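Side-chain contact in acetate CoA-transferase subunit beta (Escherichia coli DH5[alpha], PDB 5DBN), which transfers coenzyme A from acetyl-CoA to acetoacetate and other short-chain fatty acids by way of a covalent enzyme-CoA intermediate: residues B[43-46]-B[47-51]. Numbering follows the deposited sequence.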
loop_
_atom_site.group_PDB
_atom_site.type_symbol
_atom_site.label_atom_id
_atom_site.label_comp_id
_atom_site.label_asym_id
_atom_site.label_seq_id
_atom_site.Cartn_x
_atom_site.Cartn_y
_atom_site.Cartn_z
ATOM N N LEU B 43 11.407 -6.718 -18.053
ATOM C CA LEU B 43 11.926 -5.429 -17.613
ATOM C C LEU B 43 10.886 -4.643 -16.824
ATOM O O LEU B 43 9.737 -4.502 -17.249
ATOM C CB LEU B 43 12.404 -4.612 -18.816
ATOM C CG LEU B 43 13.637 -5.166 -19.528
ATOM C CD1 LEU B 43 13.904 -4.376 -20.797
ATOM C CD2 LEU B 43 14.852 -5.113 -18.619
ATOM N N GLN B 44 11.313 -4.131 -15.675
ATOM C CA GLN B 44 10.461 -3.341 -14.796
ATOM C C GLN B 44 10.806 -1.864 -14.951
ATOM O O GLN B 44 11.980 -1.492 -14.968
ATOM C CB GLN B 44 10.636 -3.793 -13.340
ATOM C CG GLN B 44 9.558 -3.301 -12.377
ATOM C CD GLN B 44 9.879 -1.957 -11.741
ATOM O OE1 GLN B 44 10.882 -1.319 -12.063
ATOM N NE2 GLN B 44 9.021 -1.524 -10.824
ATOM N N SER B 45 9.777 -1.030 -15.071
ATOM C CA SER B 45 9.958 0.411 -15.207
ATOM C C SER B 45 9.460 1.103 -13.939
ATOM O O SER B 45 8.325 0.884 -13.512
ATOM C CB SER B 45 9.220 0.929 -16.445
ATOM O OG SER B 45 9.734 2.182 -16.869
ATOM N N GLU B 46 10.323 1.920 -13.337
ATOM C CA GLU B 46 10.045 2.543 -12.040
ATOM C C GLU B 46 8.729 3.312 -12.022
ATOM O O GLU B 46 8.015 3.313 -11.018
ATOM C CB GLU B 46 11.181 3.493 -11.646
ATOM C CG GLU B 46 12.539 2.836 -11.512
ATOM C CD GLU B 46 13.339 2.874 -12.799
ATOM O OE1 GLU B 46 12.946 2.186 -13.766
ATOM O OE2 GLU B 46 14.358 3.598 -12.843
ATOM N N ASN B 47 8.414 3.970 -13.134
ATOM C CA ASN B 47 7.210 4.791 -13.220
ATOM C C ASN B 47 5.922 3.964 -13.173
ATOM O O ASN B 47 4.825 4.522 -13.166
ATOM C CB ASN B 47 7.250 5.659 -14.485
ATOM C CG ASN B 47 7.621 4.878 -15.726
ATOM O OD1 ASN B 47 8.333 3.877 -15.653
ATOM N ND2 ASN B 47 7.162 5.349 -16.880
ATOM N N GLY B 48 6.060 2.639 -13.142
ATOM C CA GLY B 48 4.974 1.770 -12.718
ATOM C C GLY B 48 4.429 0.770 -13.720
ATOM O O GLY B 48 3.227 0.752 -13.979
ATOM N N PHE B 49 5.293 -0.072 -14.278
ATOM C CA PHE B 49 4.816 -1.217 -15.051
ATOM C C PHE B 49 5.887 -2.279 -15.293
ATOM O O PHE B 49 7.086 -2.007 -15.226
ATOM C CB PHE B 49 4.226 -0.753 -16.390
ATOM C CG PHE B 49 5.183 0.005 -17.265
ATOM C CD1 PHE B 49 5.329 1.375 -17.130
ATOM C CD2 PHE B 49 5.901 -0.644 -18.255
ATOM C CE1 PHE B 49 6.194 2.078 -17.944
ATOM C CE2 PHE B 49 6.765 0.055 -19.074
ATOM C CZ PHE B 49 6.912 1.418 -18.920
ATOM N N LEU B 50 5.421 -3.500 -15.543
ATOM C CA LEU B 50 6.279 -4.628 -15.891
ATOM C C LEU B 50 6.050 -5.026 -17.341
ATOM O O LEU B 50 4.927 -4.948 -17.844
ATOM C CB LEU B 50 6.005 -5.820 -14.971
ATOM C CG LEU B 50 6.599 -5.738 -13.565
ATOM C CD1 LEU B 50 5.908 -6.714 -12.636
ATOM C CD2 LEU B 50 8.088 -6.020 -13.615
ATOM N N GLY B 51 7.117 -5.461 -18.004
ATOM C CA GLY B 51 7.046 -5.863 -19.394
ATOM C C GLY B 51 7.462 -4.741 -20.325
ATOM O O GLY B 51 6.902 -4.587 -21.412
#
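Ser45 and Phe49 face each other as an antiparallel hydrogen-bonded pair next to the turn of a tight hairpin. Ser45 N gives a straight bond to Phe49 O (2.9 Å), and Phe49 N returns a longer one to Ser45 O (3.3 Å). That carbonyl also accepts from Gly48 N at 2.9 Å, the donor standing above its plane, so two successive amides grip one oxygen: a G1 beta bulge. Gly48 suits the bulge because its backbone angles (phi 118°) would jam a CB against the preceding carbonyl oxygen. Farther along, Gly51 N hydrogen-bonds to Leu43 O, and glycine again suits backbone angles that would push a CB into the carbonyl before it.

Among side chains, Ser45 OG donates to Asn47 OD1 in the plane of the amide carbonyl. Asn47 places its amide there with CG between its own N and C (chi1 48°), and ND2 continues to Val63 O. With an alanine here, Ser45 OG is likely to lose this acceptor and Val63 O the amide that donates to it.

The nonpolar contacts lie on two faces. Ser45 CB sits over one face of the Phe49 ring, 3.6 Å from its centroid, a CH-pi contact that the short serine side chain suits, since its CB lies over the ring while OG reaches aside to Asn47. On the face carrying Gln44 and Leu50, Leu50 CD2 packs on Gln44 CB and CG, and the bend at Gln44 chi2 carries the amide to Asn22 ND2, from which OE1 accepts, and to Ser84 OG, which NE2 meets.

Glu46, predicted to be the active-site residue, occupies the turn, its OE1 bonded to Asn22. The hairpin leaves strand 42-45, the outermost of the main sheet within this chain, beside strand 20-23, and leads into strand 51-53 of a separate small sheet, while helix 81-89 packs against Gln44 and Leu50.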